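Local coordinates for protein Na Glutathione S-transferase 2 (PDB 2ON5) that probably catalyses the conjugation of glutathione to electrophilic compounds in a human hookworm, as a dimeric glutathione S-transferase, at residues Q94-Y105 with L124-F135. Residues are numbered along the deposited sequence; the frame is centred on the assembly and turned at random.
Sequences QYKDYINEIRPY and LLLPAREKFFGF. With GSH (glutathione), chain B; EDO (1,2-ethanediol), chain I; EDO (1,2-ethanediol), chain P; EDO (1,2-ethanediol), chain L.
Tyr98 and Phe132 stack in offset fashion between two nearly antiparallel helices, their ring planes only 17° apart and their centroids 4.5 Å apart. The CB of Tyr98 sits over the Phe132 face, 4.0 Å from the ring centroid, as a CH-pi contact. With CG anti to the backbone N (chi1 161°), the ring then runs across the gap: CG and CD2 meet Phe132 CD1, CE1 reaches the backbone of Arg129, and OH ends 3.6 Å from Leu125 CD2. A tyrosine suits this place because its flat ring stacks on Phe132 while the hydroxyl adds the length that reaches Leu125 CD2 and Arg129 CB. Phe132, wholly apolar, continues past it until CZ lies at the edge of the Tyr95 ring.

Ala128, with only a methyl group, fits between Glu101 CD and Ile102 CG2, its CB 3.6 Å from Ile102 CG2. Farther along, Leu125 CD1 lies over one face of Tyr105, while Leu124 CD2 rests on Pro104 CB. The polar contact is made by Glu101, whose extended chain brings OE1 within 2.6 Å of Lys131 NZ, a salt bridge in which NZ donates to the syn lone pair of OE1. Water joins Glu101 OE2 to Ala128 O, each bond donated by the water.

Asp97, on the same helix but taking no part in the packing, accepts a 2.9 Å hydrogen bond through OD1 from N1 of a glutathione that is also hydrogen-bonded to Ser64 OG of the second subunit. The contact thus pairs helix 82-101 and the start of helix 103-110 with helix 117-143 in the all-helical C-terminal domain, where His163 of helix 155-168 meets the Tyr98 ring.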
ATOM      1  N   GLN A  94      -6.062  -3.252   2.748  1.00 16.20           N
ATOM      2  CA  GLN A  94      -6.688  -4.582   2.629  1.00 17.13           C
ATOM      3  C   GLN A  94      -7.230  -4.829   1.199  1.00 17.50           C
ATOM      4  O   GLN A  94      -7.066  -5.930   0.619  1.00 17.49           O
ATOM      5  CB  GLN A  94      -7.798  -4.779   3.673  1.00 17.49           C
ATOM      6  CG  GLN A  94      -8.391  -6.210   3.655  1.00 16.83           C
ATOM      7  CD  GLN A  94      -7.445  -7.218   4.313  1.00 20.08           C
ATOM      8  OE1 GLN A  94      -6.432  -6.845   4.909  1.00 19.03           O
ATOM      9  NE2 GLN A  94      -7.766  -8.514   4.187  1.00 21.88           N
ATOM     10  N   TYR A  95      -7.875  -3.816   0.645  1.00 17.82           N
ATOM     11  CA  TYR A  95      -8.254  -3.804  -0.790  1.00 17.06           C
ATOM     12  C   TYR A  95      -7.068  -4.093  -1.745  1.00 17.40           C
ATOM     13  O   TYR A  95      -7.201  -4.867  -2.702  1.00 17.42           O
ATOM     14  CB  TYR A  95      -8.876  -2.454  -1.134  1.00 16.95           C
ATOM     15  CG  TYR A  95      -9.178  -2.303  -2.628  1.00 17.24           C
ATOM     16  CD1 TYR A  95     -10.287  -2.933  -3.194  1.00 16.40           C
ATOM     17  CD2 TYR A  95      -8.339  -1.545  -3.454  1.00 15.61           C
ATOM     18  CE1 TYR A  95     -10.571  -2.790  -4.600  1.00 20.05           C
ATOM     19  CE2 TYR A  95      -8.598  -1.395  -4.854  1.00 18.06           C
ATOM     20  CZ  TYR A  95      -9.709  -2.024  -5.404  1.00 16.72           C
ATOM     21  OH  TYR A  95      -9.980  -1.914  -6.749  1.00 18.06           O
ATOM     22  N   LYS A  96      -5.929  -3.437  -1.509  1.00 17.28           N
ATOM     23  CA  LYS A  96      -4.722  -3.641  -2.300  1.00 19.63           C
ATOM     24  C   LYS A  96      -4.242  -5.096  -2.198  1.00 19.32           C
ATOM     25  O   LYS A  96      -3.869  -5.686  -3.224  1.00 19.21           O
ATOM     26  CB  LYS A  96      -3.593  -2.698  -1.874  1.00 19.66           C
ATOM     27  CG  LYS A  96      -2.328  -2.862  -2.699  1.00 23.99           C
ATOM     28  CD  LYS A  96      -1.275  -1.840  -2.303  1.00 27.77           C
ATOM     29  CE  LYS A  96      -0.593  -1.302  -3.535  1.00 30.26           C
ATOM     30  NZ  LYS A  96      -0.011   0.021  -3.228  1.00 33.81           N
ATOM     31  N   ASP A  97      -4.256  -5.661  -0.980  1.00 18.74           N
ATOM     32  CA  ASP A  97      -3.948  -7.106  -0.786  1.00 18.93           C
ATOM     33  C   ASP A  97      -4.867  -8.012  -1.620  1.00 18.70           C
ATOM     34  O   ASP A  97      -4.410  -8.974  -2.255  1.00 17.92           O
ATOM     35  CB  ASP A  97      -4.071  -7.507   0.707  1.00 19.01           C
ATOM     36  CG  ASP A  97      -2.912  -6.989   1.575  1.00 20.43           C
ATOM     37  OD1 ASP A  97      -2.994  -7.122   2.823  1.00 21.78           O
ATOM     38  OD2 ASP A  97      -1.928  -6.448   1.023  1.00 19.59           O
ATOM     39  N   TYR A  98      -6.167  -7.733  -1.582  1.00 19.30           N
ATOM     40  CA  TYR A  98      -7.167  -8.498  -2.366  1.00 18.86           C
ATOM     41  C   TYR A  98      -6.912  -8.400  -3.865  1.00 19.67           C
ATOM     42  O   TYR A  98      -6.915  -9.420  -4.581  1.00 18.90           O
ATOM     43  CB  TYR A  98      -8.576  -7.998  -2.024  1.00 19.38           C
ATOM     44  CG  TYR A  98      -9.670  -8.348  -3.034  1.00 18.65           C
ATOM     45  CD1 TYR A  98     -10.210  -9.635  -3.090  1.00 18.35           C
ATOM     46  CD2 TYR A  98     -10.175  -7.376  -3.903  1.00 19.33           C
ATOM     47  CE1 TYR A  98     -11.227  -9.960  -4.009  1.00 17.55           C
ATOM     48  CE2 TYR A  98     -11.191  -7.677  -4.809  1.00 18.65           C
ATOM     49  CZ  TYR A  98     -11.709  -8.975  -4.862  1.00 19.50           C
ATOM     50  OH  TYR A  98     -12.711  -9.291  -5.771  1.00 18.59           O
ATOM     51  N   ILE A  99      -6.683  -7.184  -4.345  1.00 18.85           N
ATOM     52  CA  ILE A  99      -6.343  -6.974  -5.742  1.00 20.27           C
ATOM     53  C   ILE A  99      -5.074  -7.727  -6.179  1.00 21.06           C
ATOM     54  O   ILE A  99      -4.994  -8.248  -7.301  1.00 20.37           O
ATOM     55  CB  ILE A  99      -6.236  -5.465  -6.061  1.00 19.78           C
ATOM     56  CG1 ILE A  99      -7.616  -4.776  -5.895  1.00 18.60           C
ATOM     57  CG2 ILE A  99      -5.600  -5.232  -7.472  1.00 21.63           C
ATOM     58  CD1 ILE A  99      -8.722  -5.275  -6.817  1.00 21.19           C
ATOM     59  N   ASN A 100      -4.079  -7.771  -5.295  1.00 21.74           N
ATOM     60  CA  ASN A 100      -2.896  -8.549  -5.555  1.00 23.43           C
ATOM     61  C   ASN A 100      -3.244 -10.041  -5.706  1.00 22.90           C
ATOM     62  O   ASN A 100      -2.758 -10.716  -6.634  1.00 23.06           O
ATOM     63  CB  ASN A 100      -1.857  -8.346  -4.461  1.00 23.62           C
ATOM     64  CG  ASN A 100      -0.561  -9.054  -4.776  1.00 29.05           C
ATOM     65  OD1 ASN A 100       0.159  -8.666  -5.705  1.00 32.26           O
ATOM     66  ND2 ASN A 100      -0.262 -10.122  -4.019  1.00 30.58           N
ATOM     67  N   GLU A 101      -4.104 -10.526  -4.819  1.00 22.37           N
ATOM     68  CA  GLU A 101      -4.600 -11.895  -4.867  1.00 23.34           C
ATOM     69  C   GLU A 101      -5.262 -12.227  -6.207  1.00 22.29           C
ATOM     70  O   GLU A 101      -5.028 -13.302  -6.765  1.00 22.71           O
ATOM     71  CB  GLU A 101      -5.566 -12.150  -3.715  1.00 22.60           C
ATOM     72  CG  GLU A 101      -6.034 -13.588  -3.581  1.00 26.09           C
ATOM     73  CD  GLU A 101      -6.651 -13.888  -2.213  1.00 26.36           C
ATOM     74  OE1 GLU A 101      -7.004 -15.061  -1.970  1.00 31.44           O
ATOM     75  OE2 GLU A 101      -6.800 -12.959  -1.383  1.00 29.91           O
ATOM     76  N   ILE A 102      -6.079 -11.315  -6.724  1.00 21.93           N
ATOM     77  CA  ILE A 102      -6.793 -11.554  -7.999  1.00 21.75           C
ATOM     78  C   ILE A 102      -6.095 -11.012  -9.265  1.00 22.52           C
ATOM     79  O   ILE A 102      -6.686 -11.024 -10.371  1.00 22.15           O
ATOM     80  CB  ILE A 102      -8.270 -11.080  -7.914  1.00 21.37           C
ATOM     81  CG1 ILE A 102      -8.346  -9.549  -7.750  1.00 21.94           C
ATOM     82  CG2 ILE A 102      -9.011 -11.831  -6.774  1.00 20.14           C
ATOM     83  CD1 ILE A 102      -9.692  -8.929  -8.114  1.00 20.91           C
ATOM     84  N   ARG A 103      -4.841 -10.568  -9.117  1.00 23.29           N
ATOM     85  CA  ARG A 103      -4.059 -10.049 -10.259  1.00 24.87           C
ATOM     86  C   ARG A 103      -4.085 -10.918 -11.546  1.00 23.83           C
ATOM     87  O   ARG A 103      -4.213 -10.374 -12.639  1.00 22.97           O
ATOM     88  CB  ARG A 103      -2.612  -9.741  -9.871  1.00 24.96           C
ATOM     89  CG  ARG A 103      -1.826  -9.104 -11.028  1.00 27.43           C
ATOM     90  CD  ARG A 103      -0.316  -8.916 -10.739  1.00 29.03           C
ATOM     91  NE  ARG A 103      -0.003  -8.594  -9.348  1.00 38.57           N
ATOM     92  CZ  ARG A 103      -0.071  -7.379  -8.797  1.00 41.35           C
ATOM     93  NH1 ARG A 103      -0.485  -6.328  -9.505  1.00 44.27           N
ATOM     94  NH2 ARG A 103       0.269  -7.216  -7.518  1.00 41.31           N
ATOM     95  N   PRO A 104      -3.960 -12.255 -11.413  1.00 23.98           N
ATOM     96  CA  PRO A 104      -4.061 -13.112 -12.621  1.00 23.96           C
ATOM     97  C   PRO A 104      -5.372 -12.931 -13.391  1.00 23.92           C
ATOM     98  O   PRO A 104      -5.374 -12.962 -14.637  1.00 23.56           O
ATOM     99  CB  PRO A 104      -3.954 -14.537 -12.045  1.00 23.13           C
ATOM    100  CG  PRO A 104      -3.182 -14.367 -10.786  1.00 24.63           C
ATOM    101  CD  PRO A 104      -3.677 -13.060 -10.212  1.00 23.02           C
ATOM    102  N   TYR A 105      -6.477 -12.737 -12.664  1.00 22.77           N
ATOM    103  CA  TYR A 105      -7.769 -12.472 -13.292  1.00 22.47           C
ATOM    104  C   TYR A 105      -7.782 -11.105 -14.002  1.00 23.05           C
ATOM    105  O   TYR A 105      -8.208 -10.968 -15.161  1.00 21.65           O
ATOM    106  CB  TYR A 105      -8.904 -12.579 -12.236  1.00 22.04           C
ATOM    107  CG  TYR A 105     -10.221 -12.080 -12.750  1.00 21.75           C
ATOM    108  CD1 TYR A 105     -11.068 -12.926 -13.463  1.00 21.27           C
ATOM    109  CD2 TYR A 105     -10.605 -10.742 -12.566  1.00 20.65           C
ATOM    110  CE1 TYR A 105     -12.274 -12.463 -13.985  1.00 21.73           C
ATOM    111  CE2 TYR A 105     -11.812 -10.259 -13.081  1.00 23.30           C
ATOM    112  CZ  TYR A 105     -12.648 -11.145 -13.790  1.00 22.50           C
ATOM    113  OH  TYR A 105     -13.836 -10.703 -14.314  1.00 21.22           O
ATOM    114  N   LEU A 124     -10.503 -18.201  -8.796  1.00 25.37           N
ATOM    115  CA  LEU A 124      -9.649 -17.240  -8.112  1.00 25.07           C
ATOM    116  C   LEU A 124     -10.448 -16.132  -7.401  1.00 24.45           C
ATOM    117  O   LEU A 124     -10.332 -15.953  -6.175  1.00 23.47           O
ATOM    118  CB  LEU A 124      -8.648 -16.637  -9.111  1.00 25.17           C
ATOM    119  CG  LEU A 124      -7.566 -15.710  -8.552  1.00 25.79           C
ATOM    120  CD1 LEU A 124      -6.903 -16.305  -7.342  1.00 24.91           C
ATOM    121  CD2 LEU A 124      -6.540 -15.382  -9.618  1.00 25.45           C
ATOM    122  N   LEU A 125     -11.266 -15.411  -8.166  1.00 23.10           N
ATOM    123  CA  LEU A 125     -11.940 -14.224  -7.623  1.00 23.27           C
ATOM    124  C   LEU A 125     -13.015 -14.559  -6.563  1.00 23.06           C
ATOM    125  O   LEU A 125     -13.043 -13.943  -5.489  1.00 22.23           O
ATOM    126  CB  LEU A 125     -12.489 -13.347  -8.762  1.00 22.97           C
ATOM    127  CG  LEU A 125     -12.854 -11.906  -8.401  1.00 22.48           C
ATOM    128  CD1 LEU A 125     -12.832 -10.997  -9.638  1.00 20.45           C
ATOM    129  CD2 LEU A 125     -14.213 -11.846  -7.729  1.00 18.47           C
ATOM    130  N   LEU A 126     -13.879 -15.540  -6.839  1.00 22.59           N
ATOM    131  CA  LEU A 126     -14.957 -15.852  -5.903  1.00 22.17           C
ATOM    132  C   LEU A 126     -14.449 -16.169  -4.498  1.00 21.87           C
ATOM    133  O   LEU A 126     -14.940 -15.589  -3.537  1.00 21.71           O
ATOM    134  CB  LEU A 126     -15.895 -16.955  -6.416  1.00 22.31           C
ATOM    135  CG  LEU A 126     -16.874 -16.545  -7.527  1.00 22.26           C
ATOM    136  CD1 LEU A 126     -17.722 -17.754  -7.938  1.00 24.72           C
ATOM    137  CD2 LEU A 126     -17.758 -15.367  -7.118  1.00 23.93           C
ATOM    138  N   PRO A 127     -13.458 -17.085  -4.369  1.00 22.64           N
ATOM    139  CA  PRO A 127     -12.938 -17.389  -3.025  1.00 21.94           C
ATOM    140  C   PRO A 127     -12.210 -16.220  -2.365  1.00 21.44           C
ATOM    141  O   PRO A 127     -12.284 -16.068  -1.145  1.00 20.13           O
ATOM    142  CB  PRO A 127     -11.960 -18.534  -3.290  1.00 23.01           C
ATOM    143  CG  PRO A 127     -12.358 -19.090  -4.607  1.00 22.65           C
ATOM    144  CD  PRO A 127     -12.793 -17.920  -5.389  1.00 22.53           C
ATOM    145  N   ALA A 128     -11.505 -15.415  -3.169  1.00 20.42           N
ATOM    146  CA  ALA A 128     -10.793 -14.236  -2.662  1.00 20.24           C
ATOM    147  C   ALA A 128     -11.773 -13.186  -2.160  1.00 20.31           C
ATOM    148  O   ALA A 128     -11.535 -12.531  -1.128  1.00 20.43           O
ATOM    149  CB  ALA A 128      -9.862 -13.637  -3.742  1.00 19.11           C
ATOM    150  N   ARG A 129     -12.890 -13.029  -2.871  1.00 20.26           N
ATOM    151  CA  ARG A 129     -13.846 -11.995  -2.485  1.00 20.34           C
ATOM    152  C   ARG A 129     -14.683 -12.456  -1.286  1.00 20.19           C
ATOM    153  O   ARG A 129     -15.180 -11.636  -0.524  1.00 19.50           O
ATOM    154  CB  ARG A 129     -14.713 -11.515  -3.675  1.00 20.19           C
ATOM    155  CG  ARG A 129     -15.806 -12.492  -4.154  1.00 20.00           C
ATOM    156  CD  ARG A 129     -17.012 -12.467  -3.223  1.00 19.26           C
ATOM    157  NE  ARG A 129     -18.252 -13.040  -3.759  1.00 22.67           N
ATOM    158  CZ  ARG A 129     -18.545 -14.339  -3.740  1.00 25.06           C
ATOM    159  NH1 ARG A 129     -17.640 -15.213  -3.302  1.00 21.07           N
ATOM    160  NH2 ARG A 129     -19.723 -14.767  -4.205  1.00 25.21           N
ATOM    161  N   GLU A 130     -14.844 -13.773  -1.114  1.00 20.32           N
ATOM    162  CA  GLU A 130     -15.531 -14.294   0.086  1.00 21.64           C
ATOM    163  C   GLU A 130     -14.843 -13.810   1.378  1.00 21.31           C
ATOM    164  O   GLU A 130     -15.521 -13.376   2.342  1.00 21.18           O
ATOM    165  CB  GLU A 130     -15.608 -15.836   0.052  1.00 22.35           C
ATOM    166  CG  GLU A 130     -16.108 -16.477   1.344  1.00 27.73           C
ATOM    167  CD  GLU A 130     -17.623 -16.399   1.511  1.00 33.42           C
ATOM    168  OE1 GLU A 130     -18.333 -16.326   0.487  1.00 38.31           O
ATOM    169  OE2 GLU A 130     -18.114 -16.406   2.669  1.00 36.36           O
ATOM    170  N   LYS A 131     -13.509 -13.894   1.396  1.00 21.00           N
ATOM    171  CA  LYS A 131     -12.702 -13.417   2.535  1.00 21.44           C
ATOM    172  C   LYS A 131     -12.773 -11.902   2.594  1.00 20.68           C
ATOM    173  O   LYS A 131     -13.069 -11.337   3.640  1.00 20.27           O
ATOM    174  CB  LYS A 131     -11.230 -13.821   2.398  1.00 20.88           C
ATOM    175  CG  LYS A 131     -10.927 -15.329   2.590  1.00 23.83           C
ATOM    176  CD  LYS A 131      -9.448 -15.668   2.287  1.00 24.02           C
ATOM    177  CE  LYS A 131      -9.127 -15.521   0.795  1.00 25.60           C
ATOM    178  NZ  LYS A 131      -7.661 -15.671   0.509  1.00 26.46           N
ATOM    179  N   PHE A 132     -12.499 -11.256   1.456  1.00 20.06           N
ATOM    180  CA  PHE A 132     -12.378  -9.795   1.429  1.00 20.11           C
ATOM    181  C   PHE A 132     -13.683  -9.084   1.794  1.00 19.92           C
ATOM    182  O   PHE A 132     -13.695  -8.233   2.701  1.00 19.21           O
ATOM    183  CB  PHE A 132     -11.812  -9.319   0.095  1.00 19.34           C
ATOM    184  CG  PHE A 132     -11.740  -7.815  -0.032  1.00 20.80           C
ATOM    185  CD1 PHE A 132     -12.332  -7.185  -1.105  1.00 18.79           C
ATOM    186  CD2 PHE A 132     -11.095  -7.044   0.935  1.00 19.69           C
ATOM    187  CE1 PHE A 132     -12.299  -5.799  -1.215  1.00 20.28           C
ATOM    188  CE2 PHE A 132     -11.021  -5.659   0.819  1.00 20.45           C
ATOM    189  CZ  PHE A 132     -11.637  -5.033  -0.259  1.00 18.99           C
ATOM    190  N   PHE A 133     -14.773  -9.463   1.109  1.00 19.33           N
ATOM    191  CA  PHE A 133     -16.099  -8.872   1.336  1.00 19.28           C
ATOM    192  C   PHE A 133     -16.564  -9.144   2.770  1.00 19.74           C
ATOM    193  O   PHE A 133     -17.385  -8.410   3.324  1.00 19.87           O
ATOM    194  CB  PHE A 133     -17.129  -9.431   0.350  1.00 18.36           C
ATOM    195  CG  PHE A 133     -16.985  -8.928  -1.085  1.00 17.34           C
ATOM    196  CD1 PHE A 133     -15.886  -8.175  -1.496  1.00 17.55           C
ATOM    197  CD2 PHE A 133     -17.978  -9.228  -2.019  1.00 16.24           C
ATOM    198  CE1 PHE A 133     -15.798  -7.757  -2.815  1.00 19.16           C
ATOM    199  CE2 PHE A 133     -17.876  -8.848  -3.354  1.00 16.12           C
ATOM    200  CZ  PHE A 133     -16.799  -8.099  -3.744  1.00 19.14           C
ATOM    201  N   GLY A 134     -16.061 -10.223   3.362  1.00 19.88           N
ATOM    202  CA  GLY A 134     -16.367 -10.542   4.767  1.00 20.12           C
ATOM    203  C   GLY A 134     -15.810  -9.477   5.706  1.00 20.08           C
ATOM    204  O   GLY A 134     -16.483  -9.060   6.644  1.00 20.40           O
ATOM    205  N   PHE A 135     -14.580  -9.030   5.459  1.00 19.87           N
ATOM    206  CA  PHE A 135     -14.008  -7.937   6.250  1.00 19.80           C
ATOM    207  C   PHE A 135     -14.690  -6.593   5.992  1.00 19.68           C
ATOM    208  O   PHE A 135     -14.877  -5.813   6.915  1.00 20.68           O
ATOM    209  CB  PHE A 135     -12.493  -7.841   6.068  1.00 19.07           C
ATOM    210  CG  PHE A 135     -11.750  -9.082   6.512  1.00 20.63           C
ATOM    211  CD1 PHE A 135     -10.937  -9.777   5.631  1.00 19.61           C
ATOM    212  CD2 PHE A 135     -11.904  -9.570   7.799  1.00 20.09           C
ATOM    213  CE1 PHE A 135     -10.244 -10.943   6.043  1.00 22.21           C
ATOM    214  CE2 PHE A 135     -11.225 -10.738   8.216  1.00 22.67           C
ATOM    215  CZ  PHE A 135     -10.398 -11.417   7.333  1.00 18.74           C
TER
HETATM  216  N1  GSH B 999      -0.565  -5.944   3.925  1.00 32.04           N
HETATM  217  CA1 GSH B 999       0.143  -6.621   5.032  1.00 33.54           C
HETATM  218  C1  GSH B 999       0.547  -5.571   6.060  1.00 29.57           C
HETATM  219  O11 GSH B 999       0.255  -5.554   7.275  1.00 23.47           O
HETATM  220  O12 GSH B 999       1.253  -4.658   5.629  1.00 31.46           O
HETATM  221  CB1 GSH B 999      -0.622  -7.872   5.512  1.00 34.58           C
HETATM  222  CG1 GSH B 999      -0.325  -8.373   6.925  1.00 33.51           C
HETATM  223  CD1 GSH B 999       0.250  -9.786   6.929  1.00 35.05           C
HETATM  224  OE1 GSH B 999       0.538 -10.491   5.737  1.00 33.22           O
HETATM  225  N2  GSH B 999       0.475 -10.312   8.135  1.00 35.57           N
HETATM  226  CA2 GSH B 999       1.018 -11.645   8.339  1.00 36.36           C
HETATM  227  C2  GSH B 999       0.067 -12.583   9.038  1.00 34.70           C
HETATM  228  O2  GSH B 999      -0.889 -12.075   9.914  1.00 30.07           O
HETATM  229  CB2 GSH B 999       2.273 -11.475   9.166  1.00 39.46           C
HETATM  230  SG2 GSH B 999       3.684 -10.993   8.151  1.00 46.55           S
HETATM  231  N3  GSH B 999       0.168 -13.899   8.796  1.00 35.79           N
HETATM  232  CA3 GSH B 999      -0.532 -14.892   9.591  1.00 36.32           C
HETATM  233  C3  GSH B 999      -1.932 -15.222   9.111  1.00 37.07           C
HETATM  234  O31 GSH B 999      -2.644 -16.038   9.754  1.00 38.41           O
HETATM  235  O32 GSH B 999      -2.407 -14.703   8.078  1.00 36.22           O
HETATM  236  C1  EDO I 419     -18.639 -18.209  -3.190  1.00 41.61           C
HETATM  237  O1  EDO I 419     -18.437 -17.580  -1.908  1.00 40.55           O
HETATM  238  C2  EDO I 419     -20.129 -18.318  -3.528  1.00 41.90           C
HETATM  239  O2  EDO I 419     -20.528 -17.369  -4.533  1.00 39.78           O
HETATM  240  C1  EDO P 426      -6.640  -1.417  -8.169  1.00 27.69           C
HETATM  241  O1  EDO P 426      -8.042  -1.603  -8.104  1.00 24.44           O
HETATM  242  C2  EDO P 426      -6.170  -0.747  -6.885  1.00 25.44           C
HETATM  243  O2  EDO P 426      -5.287  -1.641  -6.246  1.00 29.63           O
HETATM  244  C1  EDO L 422     -14.898  -7.159 -15.490  1.00 34.17           C
HETATM  245  O1  EDO L 422     -13.730  -7.879 -15.045  1.00 30.33           O
HETATM  246  C2  EDO L 422     -14.617  -6.051 -16.492  1.00 36.07           C
HETATM  247  O2  EDO L 422     -13.436  -5.266 -16.187  1.00 36.23           O
HETATM  248  O   HOH W   1      -8.570 -16.970  -4.282  1.00 26.23           O
HETATM  249  O   HOH W   2      -9.177 -11.758  -0.130  1.00 28.06           O